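Local coordinates for tRNA dimethylallyltransferase (Bacillus halodurans, PDB 3EXA), which probably transfers a dimethylallyl group from dimethylallyl diphosphate onto adenosine 37 of tRNAs that read codons beginning with uridine, a reaction that uses magnesium, at residues A7-T12 / T276-K281; K16-V21 / V292-K297; G34-V39 / G102-A107; N283-D288 / H302-G307. All coordinates share one frame; numbering follows the deposited sequence.

Interaction 1 of 4, residues A7-T12 / T276-K281; sequences AIVGPT and TWFRNK
Val9, the last residue of strand 4-9, meets the ring of Phe278 from helix 256-279. Val9 CB stands almost exactly above the middle of the ring, 3.6 Å from the Phe278 centroid and only 2° off the ring normal, which is a CH-pi contact in its plainest form. From there the two methyls part over the same face. Val9 CG1 goes to the far half of the ring and lies 3.8 Å from Phe278 CE2, with CZ a little farther off. Val9 CG2 goes the other way, to the root of the ring, 3.8 Å from Phe278 CG. With chi1 at -53°, CG1 is anti to the carbonyl carbon and CG2 is wedged between backbone N and carbonyl, which spreads the two methyls over opposite halves of one face. Just along the chain, Gly10 N approaches Phe278 CD1 obliquely at 3.9 Å, carrying the contact into the first residue of the predicted ATP-binding loop.

Around this pair, Val105 of helix 102-110 and Met194 of strand 191-198 also touch Phe278, so the ring is packed among sheet and helices. Between the two side chains the attraction is dispersion and CH-pi: a buried, apolar fit that is set by shape, joining the end of the P-loop strand to a helix whose end lies in the region thought to interact with tRNA.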
loop_
_atom_site.group_PDB
_atom_site.type_symbol
_atom_site.label_atom_id
_atom_site.label_comp_id
_atom_site.label_asym_id
_atom_site.label_seq_id
_atom_site.Cartn_x
_atom_site.Cartn_y
_atom_site.Cartn_z
ATOM N N ALA A 7 -27.528 18.683 -7.628
ATOM C CA ALA A 7 -26.907 17.880 -8.678
ATOM C C ALA A 7 -27.904 17.634 -9.801
ATOM O O ALA A 7 -29.060 17.294 -9.552
ATOM C CB ALA A 7 -26.411 16.555 -8.121
ATOM N N ILE A 8 -27.459 17.845 -11.036
ATOM C CA ILE A 8 -28.290 17.625 -12.209
ATOM C C ILE A 8 -27.568 16.563 -13.017
ATOM O O ILE A 8 -26.500 16.802 -13.572
ATOM C CB ILE A 8 -28.433 18.903 -13.058
ATOM C CG1 ILE A 8 -29.012 20.028 -12.209
ATOM C CG2 ILE A 8 -29.331 18.634 -14.261
ATOM C CD1 ILE A 8 -29.086 21.348 -12.927
ATOM N N VAL A 9 -28.159 15.378 -13.063
ATOM C CA VAL A 9 -27.575 14.248 -13.761
ATOM C C VAL A 9 -28.506 13.785 -14.875
ATOM O O VAL A 9 -29.675 14.163 -14.908
ATOM C CB VAL A 9 -27.391 13.100 -12.797
ATOM C CG1 VAL A 9 -26.605 13.576 -11.576
ATOM C CG2 VAL A 9 -28.766 12.590 -12.373
ATOM N N GLY A 10 -27.989 12.941 -15.760
ATOM C CA GLY A 10 -28.778 12.435 -16.869
ATOM C C GLY A 10 -27.869 12.170 -18.058
ATOM O O GLY A 10 -26.735 12.639 -18.071
ATOM N N PRO A 11 -28.328 11.413 -19.064
ATOM C CA PRO A 11 -27.534 11.095 -20.259
ATOM C C PRO A 11 -27.231 12.335 -21.099
ATOM O O PRO A 11 -27.531 13.453 -20.689
ATOM C CB PRO A 11 -28.421 10.101 -21.001
ATOM C CG PRO A 11 -29.796 10.569 -20.644
ATOM C CD PRO A 11 -29.669 10.815 -19.157
ATOM N N THR A 12 -26.641 12.135 -22.276
ATOM C CA THR A 12 -26.310 13.246 -23.170
ATOM C C THR A 12 -27.494 13.609 -24.050
ATOM O O THR A 12 -28.291 12.748 -24.415
ATOM C CB THR A 12 -25.166 12.900 -24.157
ATOM O OG1 THR A 12 -24.325 11.881 -23.604
ATOM C CG2 THR A 12 -24.328 14.152 -24.463
ATOM N N THR A 276 -28.892 4.082 -16.755
ATOM C CA THR A 276 -29.007 2.933 -15.878
ATOM C C THR A 276 -28.327 3.218 -14.545
ATOM O O THR A 276 -28.888 2.957 -13.480
ATOM C CB THR A 276 -28.399 1.676 -16.538
ATOM O OG1 THR A 276 -29.330 1.161 -17.501
ATOM C CG2 THR A 276 -28.094 0.604 -15.499
ATOM N N TRP A 277 -27.134 3.783 -14.596
ATOM C CA TRP A 277 -26.433 4.093 -13.375
ATOM C C TRP A 277 -27.210 5.063 -12.496
ATOM O O TRP A 277 -27.366 4.811 -11.309
ATOM C CB TRP A 277 -25.067 4.682 -13.680
ATOM C CG TRP A 277 -24.278 4.945 -12.454
ATOM C CD1 TRP A 277 -23.537 6.051 -12.189
ATOM C CD2 TRP A 277 -24.113 4.064 -11.333
ATOM N NE1 TRP A 277 -22.917 5.925 -10.970
ATOM C CE2 TRP A 277 -23.260 4.718 -10.416
ATOM C CE3 TRP A 277 -24.619 2.794 -10.998
ATOM C CZ2 TRP A 277 -22.876 4.136 -9.201
ATOM C CZ3 TRP A 277 -24.238 2.216 -9.785
ATOM C CH2 TRP A 277 -23.382 2.894 -8.899
ATOM N N PHE A 278 -27.705 6.167 -13.054
ATOM C CA PHE A 278 -28.440 7.123 -12.231
ATOM C C PHE A 278 -29.811 6.627 -11.789
ATOM O O PHE A 278 -30.266 6.961 -10.695
ATOM C CB PHE A 278 -28.555 8.469 -12.949
ATOM C CG PHE A 278 -27.253 9.191 -13.051
ATOM C CD1 PHE A 278 -26.745 9.561 -14.286
ATOM C CD2 PHE A 278 -26.494 9.435 -11.907
ATOM C CE1 PHE A 278 -25.485 10.153 -14.389
ATOM C CE2 PHE A 278 -25.231 10.025 -11.994
ATOM C CZ PHE A 278 -24.724 10.386 -13.238
ATOM N N ARG A 279 -30.457 5.832 -12.636
ATOM C CA ARG A 279 -31.761 5.267 -12.312
ATOM C C ARG A 279 -31.597 4.364 -11.101
ATOM O O ARG A 279 -32.543 4.135 -10.342
ATOM C CB ARG A 279 -32.306 4.438 -13.481
ATOM C CG ARG A 279 -33.060 5.232 -14.526
ATOM C CD ARG A 279 -34.322 5.825 -13.920
ATOM N NE ARG A 279 -35.159 6.520 -14.898
ATOM C CZ ARG A 279 -36.370 7.001 -14.629
ATOM N NH1 ARG A 279 -36.887 6.858 -13.413
ATOM N NH2 ARG A 279 -37.067 7.620 -15.569
ATOM N N ASN A 280 -30.384 3.858 -10.924
ATOM C CA ASN A 280 -30.078 2.967 -9.814
ATOM C C ASN A 280 -29.712 3.745 -8.557
ATOM O O ASN A 280 -29.468 3.151 -7.508
ATOM C CB ASN A 280 -28.921 2.041 -10.195
ATOM C CG ASN A 280 -29.072 0.656 -9.611
ATOM O OD1 ASN A 280 -28.134 -0.136 -9.608
ATOM N ND2 ASN A 280 -30.269 0.349 -9.124
ATOM N N LYS A 281 -29.662 5.071 -8.656
ATOM C CA LYS A 281 -29.334 5.889 -7.486
ATOM C C LYS A 281 -30.606 6.391 -6.798
ATOM O O LYS A 281 -31.415 7.078 -7.409
ATOM C CB LYS A 281 -28.460 7.082 -7.893
ATOM C CG LYS A 281 -27.093 6.699 -8.436
ATOM C CD LYS A 281 -25.983 7.315 -7.611
ATOM C CE LYS A 281 -26.025 6.825 -6.170
ATOM N NZ LYS A 281 -24.987 7.489 -5.326
#

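Interaction 2 of 4, residues K16-V21 / V292-K297; sequences KTKTSV and VDFDKK
Phe294, in the first turn of helix 294-317, carries the largest share of this contact, and Lys18 of helix 16-25 covers one face of its ring. The lysine chain crosses the ring obliquely, with its carbon atoms doing the touching. Lys18 CE is 3.8 Å from the Phe294 centroid and sits over the centre, while CG keeps 4.0 Å from Phe294 CZ. The chain is extended as far as CE and bends only at its last torsion (chi4 54°). That bend carries the ammonium off the centre, but it stays over the same face: Lys18 NZ is 4.6 Å from the Phe294 centroid, 23° off the normal, a cation-pi interaction added to the CH-pi one. The carboxylate of Asp295 lies 6.7 Å away, measured from Lys18 NZ to Asp295 OD2; at that distance it could favour the charge only weakly.

Thr19 comes to the ring differently. Its methyl CG2 lies at the edge, near the ring plane, 3.7 Å from Phe294 CE2, while its hydroxyl turns back to bond the carbonyl of Gly15. Phe294 reaches both partners because its CG is anti to the backbone N (chi1 -176°), which swings the ring away from its own helix.

Asp293 is the N-cap of helix 294-317, with a weak capping bond from Lys296 N to its OD2. The other partner, helix 16-25, is the one that follows the phosphate-binding loop in P-loop proteins, and Lys16 and Thr17 at its start match the end of a Walker A motif.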
loop_
_atom_site.group_PDB
_atom_site.type_symbol
_atom_site.label_atom_id
_atom_site.label_comp_id
_atom_site.label_asym_id
_atom_site.label_seq_id
_atom_site.Cartn_x
_atom_site.Cartn_y
_atom_site.Cartn_z
ATOM N N LYS A 16 -29.288 19.121 -20.340
ATOM C CA LYS A 16 -28.705 19.314 -19.030
ATOM C C LYS A 16 -28.052 20.693 -18.888
ATOM O O LYS A 16 -28.074 21.291 -17.809
ATOM C CB LYS A 16 -27.686 18.212 -18.784
ATOM C CG LYS A 16 -27.857 17.510 -17.456
ATOM C CD LYS A 16 -27.672 15.986 -17.539
ATOM C CE LYS A 16 -26.291 15.582 -18.023
ATOM N NZ LYS A 16 -26.205 15.543 -19.504
ATOM N N THR A 17 -27.481 21.210 -19.971
ATOM C CA THR A 17 -26.837 22.522 -19.908
ATOM C C THR A 17 -27.835 23.656 -19.706
ATOM O O THR A 17 -27.766 24.397 -18.720
ATOM C CB THR A 17 -26.022 22.813 -21.185
ATOM O OG1 THR A 17 -24.951 21.865 -21.288
ATOM C CG2 THR A 17 -25.441 24.225 -21.136
ATOM N N LYS A 18 -28.768 23.783 -20.645
ATOM C CA LYS A 18 -29.768 24.840 -20.582
ATOM C C LYS A 18 -30.605 24.824 -19.306
ATOM O O LYS A 18 -30.795 25.864 -18.674
ATOM C CB LYS A 18 -30.689 24.776 -21.809
ATOM C CG LYS A 18 -31.731 25.891 -21.869
ATOM C CD LYS A 18 -32.572 25.800 -23.130
ATOM C CE LYS A 18 -33.727 26.809 -23.115
ATOM N NZ LYS A 18 -33.277 28.222 -22.873
ATOM N N THR A 19 -31.101 23.662 -18.904
ATOM C CA THR A 19 -31.914 23.653 -17.709
ATOM C C THR A 19 -31.097 24.029 -16.486
ATOM O O THR A 19 -31.624 24.614 -15.543
ATOM C CB THR A 19 -32.624 22.296 -17.494
ATOM O OG1 THR A 19 -31.678 21.301 -17.108
ATOM C CG2 THR A 19 -33.296 21.866 -18.770
ATOM N N SER A 20 -29.803 23.737 -16.511
ATOM C CA SER A 20 -28.951 24.069 -15.379
ATOM C C SER A 20 -28.586 25.551 -15.293
ATOM O O SER A 20 -28.500 26.095 -14.199
ATOM C CB SER A 20 -27.670 23.222 -15.393
ATOM O OG SER A 20 -26.926 23.418 -16.579
ATOM N N VAL A 21 -28.368 26.219 -16.420
ATOM C CA VAL A 21 -28.016 27.629 -16.342
ATOM C C VAL A 21 -29.231 28.456 -15.958
ATOM O O VAL A 21 -29.094 29.495 -15.320
ATOM C CB VAL A 21 -27.455 28.169 -17.674
ATOM C CG1 VAL A 21 -26.411 27.201 -18.230
ATOM C CG2 VAL A 21 -28.576 28.377 -18.665
ATOM N N VAL A 292 -41.295 18.646 -24.505
ATOM C CA VAL A 292 -42.346 19.265 -23.720
ATOM C C VAL A 292 -42.084 20.767 -23.605
ATOM O O VAL A 292 -41.080 21.283 -24.116
ATOM C CB VAL A 292 -42.463 18.601 -22.302
ATOM C CG1 VAL A 292 -41.322 19.039 -21.397
ATOM C CG2 VAL A 292 -43.815 18.930 -21.673
ATOM N N ASP A 293 -43.010 21.462 -22.949
ATOM C CA ASP A 293 -42.928 22.905 -22.784
ATOM C C ASP A 293 -41.819 23.278 -21.813
ATOM O O ASP A 293 -41.909 22.993 -20.626
ATOM C CB ASP A 293 -44.280 23.433 -22.297
ATOM C CG ASP A 293 -44.321 24.928 -22.229
ATOM O OD1 ASP A 293 -43.941 25.587 -23.224
ATOM O OD2 ASP A 293 -44.741 25.454 -21.184
ATOM N N PHE A 294 -40.767 23.911 -22.320
ATOM C CA PHE A 294 -39.655 24.293 -21.463
ATOM C C PHE A 294 -40.031 25.250 -20.347
ATOM O O PHE A 294 -39.807 24.945 -19.187
ATOM C CB PHE A 294 -38.515 24.905 -22.280
ATOM C CG PHE A 294 -37.304 25.233 -21.455
ATOM C CD1 PHE A 294 -37.187 26.466 -20.821
ATOM C CD2 PHE A 294 -36.312 24.277 -21.246
ATOM C CE1 PHE A 294 -36.107 26.741 -19.989
ATOM C CE2 PHE A 294 -35.226 24.540 -20.415
ATOM C CZ PHE A 294 -35.122 25.774 -19.785
ATOM N N ASP A 295 -40.568 26.416 -20.693
ATOM C CA ASP A 295 -40.978 27.413 -19.705
ATOM C C ASP A 295 -41.777 26.810 -18.547
ATOM O O ASP A 295 -41.672 27.266 -17.406
ATOM C CB ASP A 295 -41.808 28.502 -20.381
ATOM C CG ASP A 295 -40.985 29.359 -21.319
ATOM O OD1 ASP A 295 -41.564 30.277 -21.938
ATOM O OD2 ASP A 295 -39.759 29.123 -21.441
ATOM N N LYS A 296 -42.580 25.795 -18.847
ATOM C CA LYS A 296 -43.375 25.131 -17.826
ATOM C C LYS A 296 -42.541 24.139 -17.000
ATOM O O LYS A 296 -42.681 24.090 -15.782
ATOM C CB LYS A 296 -44.570 24.406 -18.466
ATOM C CG LYS A 296 -45.607 23.877 -17.469
ATOM C CD LYS A 296 -46.700 23.077 -18.176
ATOM C CE LYS A 296 -47.701 22.479 -17.194
ATOM N NZ LYS A 296 -48.519 23.523 -16.511
ATOM N N LYS A 297 -41.676 23.357 -17.646
ATOM C CA LYS A 297 -40.847 22.380 -16.930
ATOM C C LYS A 297 -39.851 23.016 -15.987
ATOM O O LYS A 297 -39.762 22.646 -14.817
ATOM C CB LYS A 297 -40.051 21.498 -17.893
ATOM C CG LYS A 297 -40.719 20.195 -18.252
ATOM C CD LYS A 297 -40.945 19.308 -17.039
ATOM C CE LYS A 297 -41.973 18.233 -17.364
ATOM N NZ LYS A 297 -42.483 17.561 -16.143
#

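Interaction 3 of 4, residues G34-V39 / G102-A107; sequences GDSMQV and GLYVNA
Ser36 sets its CB over one face of the Tyr104 ring, and this is the main touch between the loop after strand 29-33 and helix 102-110. The methylene sits toward the phenol end, 3.4 Å from both Tyr104 CE2 and CZ, and 3.6 Å from Tyr104 OH. Two torsions make this fit. In Tyr104, chi1 of -72° puts CG anti to the carbonyl carbon, and the ring extends from the helix with one face against Ser36. In Ser36, chi1 of 60° tucks OG between the backbone N and the carbonyl carbon; OG then stays 4.0 Å from Tyr104 CZ, and the carbon, not the hydroxyl, presses on the ring. The tyrosine hydroxyl is bonded elsewhere, to the carbonyl of Phe72, which ties down the far end of the side chain, and Phe77 meets the ring as well.

Nearer the helix, Gly34 O lies 4.0 Å from Tyr104 CB. Gly34 is where the two backbones come closest, its CA 6.5 Å from that of Val105.

The loop's own shape is held by Asp35. Its CB points away from the helix, and with CG anti to the backbone N (chi1 178°) OD2 comes round to accept from Met37 N at 2.8 Å. Met37 is modelled as selenomethionine. The bond from a backbone N two residues on closes an Asx turn. By similarity, residues 35-38 and the nearby Thr101 interact with substrate tRNA, so the turn, backed by Tyr104, is probably part of the tRNA-binding surface of this isopentenyltransferase.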
loop_
_atom_site.group_PDB
_atom_site.type_symbol
_atom_site.label_atom_id
_atom_site.label_comp_id
_atom_site.label_asym_id
_atom_site.label_seq_id
_atom_site.Cartn_x
_atom_site.Cartn_y
_atom_site.Cartn_z
ATOM N N GLY A 34 -19.277 18.324 -14.008
ATOM C CA GLY A 34 -18.981 16.982 -13.542
ATOM C C GLY A 34 -18.480 16.081 -14.654
ATOM O O GLY A 34 -18.174 14.914 -14.416
ATOM N N ASP A 35 -18.386 16.621 -15.867
ATOM C CA ASP A 35 -17.938 15.858 -17.030
ATOM C C ASP A 35 -16.415 15.879 -17.182
ATOM O O ASP A 35 -15.834 16.857 -17.644
ATOM C CB ASP A 35 -18.626 16.415 -18.282
ATOM C CG ASP A 35 -18.192 15.723 -19.552
ATOM O OD1 ASP A 35 -18.922 15.837 -20.557
ATOM O OD2 ASP A 35 -17.129 15.074 -19.556
ATOM N N SER A 36 -15.788 14.773 -16.798
ATOM C CA SER A 36 -14.342 14.614 -16.846
ATOM C C SER A 36 -13.674 14.980 -18.167
ATOM O O SER A 36 -12.495 15.337 -18.183
ATOM C CB SER A 36 -13.977 13.177 -16.484
ATOM O OG SER A 36 -14.575 12.265 -17.394
HETATM N N MSE A 37 -14.399 14.884 -19.276
HETATM C CA MSE A 37 -13.803 15.222 -20.565
HETATM C C MSE A 37 -13.724 16.720 -20.806
HETATM O O MSE A 37 -12.890 17.178 -21.582
HETATM C CB MSE A 37 -14.568 14.550 -21.707
HETATM C CG MSE A 37 -14.259 13.073 -21.844
HETATM SE SE MSE A 37 -12.347 12.724 -22.107
HETATM C CE MSE A 37 -11.939 11.922 -20.368
ATOM N N GLN A 38 -14.589 17.472 -20.134
ATOM C CA GLN A 38 -14.627 18.922 -20.265
ATOM C C GLN A 38 -13.365 19.577 -19.721
ATOM O O GLN A 38 -13.139 20.762 -19.959
ATOM C CB GLN A 38 -15.815 19.503 -19.498
ATOM C CG GLN A 38 -17.172 18.990 -19.917
ATOM C CD GLN A 38 -17.570 19.485 -21.279
ATOM O OE1 GLN A 38 -16.905 19.196 -22.272
ATOM N NE2 GLN A 38 -18.658 20.241 -21.338
ATOM N N VAL A 39 -12.555 18.829 -18.977
ATOM C CA VAL A 39 -11.345 19.414 -18.401
ATOM C C VAL A 39 -10.242 19.636 -19.421
ATOM O O VAL A 39 -9.453 20.574 -19.287
ATOM C CB VAL A 39 -10.755 18.550 -17.237
ATOM C CG1 VAL A 39 -11.866 18.147 -16.259
ATOM C CG2 VAL A 39 -10.018 17.334 -17.786
ATOM N N GLY A 102 -21.321 8.813 -13.267
ATOM C CA GLY A 102 -21.625 8.476 -11.890
ATOM C C GLY A 102 -20.421 8.416 -10.978
ATOM O O GLY A 102 -20.501 8.775 -9.804
ATOM N N LEU A 103 -19.298 7.964 -11.518
ATOM C CA LEU A 103 -18.073 7.854 -10.743
ATOM C C LEU A 103 -17.623 9.163 -10.116
ATOM O O LEU A 103 -17.250 9.198 -8.942
ATOM C CB LEU A 103 -16.948 7.320 -11.619
ATOM C CG LEU A 103 -16.548 5.871 -11.398
ATOM C CD1 LEU A 103 -15.446 5.522 -12.385
ATOM C CD2 LEU A 103 -16.074 5.677 -9.965
ATOM N N TYR A 104 -17.651 10.237 -10.898
ATOM C CA TYR A 104 -17.218 11.542 -10.411
ATOM C C TYR A 104 -18.243 12.211 -9.500
ATOM O O TYR A 104 -17.875 12.874 -8.526
ATOM C CB TYR A 104 -16.879 12.463 -11.595
ATOM C CG TYR A 104 -15.597 12.096 -12.330
ATOM C CD1 TYR A 104 -15.390 10.801 -12.820
ATOM C CD2 TYR A 104 -14.592 13.043 -12.535
ATOM C CE1 TYR A 104 -14.209 10.455 -13.499
ATOM C CE2 TYR A 104 -13.406 12.713 -13.213
ATOM C CZ TYR A 104 -13.223 11.416 -13.690
ATOM O OH TYR A 104 -12.054 11.065 -14.343
ATOM N N VAL A 105 -19.526 12.032 -9.807
ATOM C CA VAL A 105 -20.578 12.624 -8.994
ATOM C C VAL A 105 -20.716 11.908 -7.657
ATOM O O VAL A 105 -20.825 12.560 -6.621
ATOM C CB VAL A 105 -21.960 12.619 -9.722
ATOM C CG1 VAL A 105 -21.863 13.377 -11.033
ATOM C CG2 VAL A 105 -22.425 11.196 -9.966
ATOM N N ASN A 106 -20.699 10.576 -7.662
ATOM C CA ASN A 106 -20.822 9.838 -6.403
ATOM C C ASN A 106 -19.657 10.078 -5.474
ATOM O O ASN A 106 -19.829 10.100 -4.261
ATOM C CB ASN A 106 -20.946 8.342 -6.645
ATOM C CG ASN A 106 -22.289 7.966 -7.187
ATOM O OD1 ASN A 106 -23.188 8.801 -7.276
ATOM N ND2 ASN A 106 -22.447 6.703 -7.547
ATOM N N ALA A 107 -18.471 10.260 -6.038
ATOM C CA ALA A 107 -17.301 10.490 -5.217
ATOM C C ALA A 107 -17.393 11.820 -4.478
ATOM O O ALA A 107 -16.878 11.955 -3.373
ATOM C CB ALA A 107 -16.053 10.448 -6.077
#

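Interaction 4 of 4, residues N283-D288 / H302-G307; sequences NVTWFD and HNFIAG
A chi1 of 172° sets CG of Phe304 anti to its backbone N and sends the ring out from helix 294-317 toward strand 284-288, where Thr285 comes to meet it from the opposite direction. At Thr285, chi1 of -53° places OG1 anti to the carbonyl carbon and CG2 anti to the backbone N, and both branches reach the outer part of the ring. The methyl lies over one face, displaced toward the rim: Thr285 CG2 is 4.1 Å from the Phe304 centroid, a CH-pi contact. The hydroxyl comes closer still, with OG1 3.2 Å from Phe304 CZ.

Two residues along the strand, Phe287 points to the same side. Its CZ is 4.2 Å from Phe304 CB, and that methylene lies at the edge of the Phe287 ring, near its plane. The two aromatic residues thus touch ring to methylene, an apolar contact at the base of the Phe304 side chain.

Within this chain, strand 284-288 is the outermost strand at this end of the parallel sheet, beside strand 191-198, and helix 294-317 packs on one side of it. Val193 of the neighbouring strand also touches Phe304, while Trp286 packs on Leu275 and Phe278 of helix 256-279.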
loop_
_atom_site.group_PDB
_atom_site.type_symbol
_atom_site.label_atom_id
_atom_site.label_comp_id
_atom_site.label_asym_id
_atom_site.label_seq_id
_atom_site.Cartn_x
_atom_site.Cartn_y
_atom_site.Cartn_z
ATOM N N ASN A 283 -32.961 8.646 -4.310
ATOM C CA ASN A 283 -32.983 10.073 -3.997
ATOM C C ASN A 283 -32.790 10.945 -5.248
ATOM O O ASN A 283 -32.423 12.119 -5.152
ATOM C CB ASN A 283 -31.916 10.399 -2.950
ATOM C CG ASN A 283 -32.150 9.670 -1.643
ATOM O OD1 ASN A 283 -31.255 9.566 -0.803
ATOM N ND2 ASN A 283 -33.366 9.167 -1.461
ATOM N N VAL A 284 -33.036 10.362 -6.421
ATOM C CA VAL A 284 -32.923 11.082 -7.685
ATOM C C VAL A 284 -34.317 11.295 -8.268
ATOM O O VAL A 284 -34.963 10.356 -8.745
ATOM C CB VAL A 284 -32.062 10.312 -8.716
ATOM C CG1 VAL A 284 -32.001 11.096 -10.028
ATOM C CG2 VAL A 284 -30.654 10.100 -8.171
ATOM N N THR A 285 -34.780 12.533 -8.215
ATOM C CA THR A 285 -36.091 12.890 -8.731
ATOM C C THR A 285 -35.966 13.128 -10.236
ATOM O O THR A 285 -35.200 13.982 -10.683
ATOM C CB THR A 285 -36.588 14.139 -8.000
ATOM O OG1 THR A 285 -36.510 13.896 -6.588
ATOM C CG2 THR A 285 -38.029 14.460 -8.376
ATOM N N TRP A 286 -36.702 12.357 -11.025
ATOM C CA TRP A 286 -36.590 12.506 -12.460
ATOM C C TRP A 286 -37.614 13.421 -13.103
ATOM O O TRP A 286 -38.687 13.683 -12.562
ATOM C CB TRP A 286 -36.626 11.138 -13.140
ATOM C CG TRP A 286 -35.449 10.270 -12.803
ATOM C CD1 TRP A 286 -35.317 9.443 -11.719
ATOM C CD2 TRP A 286 -34.232 10.150 -13.548
ATOM N NE1 TRP A 286 -34.098 8.815 -11.751
ATOM C CE2 TRP A 286 -33.411 9.229 -12.864
ATOM C CE3 TRP A 286 -33.757 10.728 -14.735
ATOM C CZ2 TRP A 286 -32.135 8.876 -13.321
ATOM C CZ3 TRP A 286 -32.485 10.375 -15.191
ATOM C CH2 TRP A 286 -31.694 9.455 -14.485
ATOM N N PHE A 287 -37.246 13.925 -14.267
ATOM C CA PHE A 287 -38.114 14.792 -15.018
ATOM C C PHE A 287 -37.987 14.408 -16.466
ATOM O O PHE A 287 -36.880 14.210 -16.975
ATOM C CB PHE A 287 -37.730 16.254 -14.818
ATOM C CG PHE A 287 -38.089 16.801 -13.462
ATOM C CD1 PHE A 287 -37.253 16.604 -12.365
ATOM C CD2 PHE A 287 -39.269 17.524 -13.286
ATOM C CE1 PHE A 287 -37.582 17.127 -11.114
ATOM C CE2 PHE A 287 -39.606 18.048 -12.042
ATOM C CZ PHE A 287 -38.763 17.849 -10.953
ATOM N N ASP A 288 -39.130 14.285 -17.128
ATOM C CA ASP A 288 -39.161 13.918 -18.533
ATOM C C ASP A 288 -39.080 15.183 -19.378
ATOM O O ASP A 288 -39.897 16.088 -19.237
ATOM C CB ASP A 288 -40.451 13.159 -18.834
ATOM C CG ASP A 288 -40.410 12.451 -20.169
ATOM O OD1 ASP A 288 -41.252 11.553 -20.366
ATOM O OD2 ASP A 288 -39.549 12.794 -21.020
ATOM N N HIS A 302 -37.709 24.123 -10.717
ATOM C CA HIS A 302 -37.212 25.118 -9.779
ATOM C C HIS A 302 -38.015 25.083 -8.492
ATOM O O HIS A 302 -37.464 25.192 -7.393
ATOM C CB HIS A 302 -37.300 26.516 -10.369
ATOM C CG HIS A 302 -37.151 27.605 -9.347
ATOM N ND1 HIS A 302 -38.196 28.035 -8.562
ATOM C CD2 HIS A 302 -36.065 28.321 -8.963
ATOM C CE1 HIS A 302 -37.764 28.977 -7.734
ATOM N NE2 HIS A 302 -36.480 29.167 -7.958
ATOM N N ASN A 303 -39.323 24.955 -8.633
ATOM C CA ASN A 303 -40.166 24.894 -7.466
ATOM C C ASN A 303 -39.753 23.701 -6.614
ATOM O O ASN A 303 -39.530 23.849 -5.415
ATOM C CB ASN A 303 -41.634 24.779 -7.872
ATOM C CG ASN A 303 -42.545 24.672 -6.680
ATOM O OD1 ASN A 303 -43.014 23.587 -6.335
ATOM N ND2 ASN A 303 -42.787 25.800 -6.019
ATOM N N PHE A 304 -39.622 22.529 -7.234
ATOM C CA PHE A 304 -39.233 21.333 -6.489
ATOM C C PHE A 304 -37.874 21.447 -5.799
ATOM O O PHE A 304 -37.727 21.086 -4.630
ATOM C CB PHE A 304 -39.219 20.102 -7.389
ATOM C CG PHE A 304 -38.646 18.897 -6.719
ATOM C CD1 PHE A 304 -37.277 18.627 -6.787
ATOM C CD2 PHE A 304 -39.461 18.050 -5.979
ATOM C CE1 PHE A 304 -36.714 17.526 -6.116
ATOM C CE2 PHE A 304 -38.920 16.946 -5.300
ATOM C CZ PHE A 304 -37.533 16.684 -5.375
ATOM N N ILE A 305 -36.884 21.936 -6.538
ATOM C CA ILE A 305 -35.540 22.111 -6.014
ATOM C C ILE A 305 -35.529 23.129 -4.881
ATOM O O ILE A 305 -35.092 22.827 -3.769
ATOM C CB ILE A 305 -34.578 22.570 -7.128
ATOM C CG1 ILE A 305 -34.323 21.413 -8.092
ATOM C CG2 ILE A 305 -33.282 23.069 -6.532
ATOM C CD1 ILE A 305 -33.406 21.769 -9.251
ATOM N N ALA A 306 -36.016 24.331 -5.165
ATOM C CA ALA A 306 -36.070 25.392 -4.166
ATOM C C ALA A 306 -36.791 24.920 -2.904
ATOM O O ALA A 306 -36.342 25.195 -1.792
ATOM C CB ALA A 306 -36.772 26.631 -4.740
ATOM N N GLY A 307 -37.902 24.206 -3.078
ATOM C CA GLY A 307 -38.650 23.710 -1.935
ATOM C C GLY A 307 -37.889 22.689 -1.107
ATOM O O GLY A 307 -37.726 22.872 0.100
#

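Interactions 1 and 2 share the strand-loop-helix of the predicted ATP site: Lys16 NZ lies 2.7 Å from Pro11 O, probably a hydrogen bond, although the contact centres are about 17 Å apart. Interaction 3 lies about 12 Å from interaction 1, centre to centre, and they meet through Phe278 CE2 and Val105 CG2 at 3.7 Å; together they involve segments thought to interact with tRNA. Interactions 2 and 4 use the start and a later part of helix 294-317, with centres about 12 Å apart. Interaction 4 joins interaction 1 through Arg279 and Trp286, a cation-pi pair, whereas interactions 3 and 4 come no nearer than about 8 Å between nearest atoms.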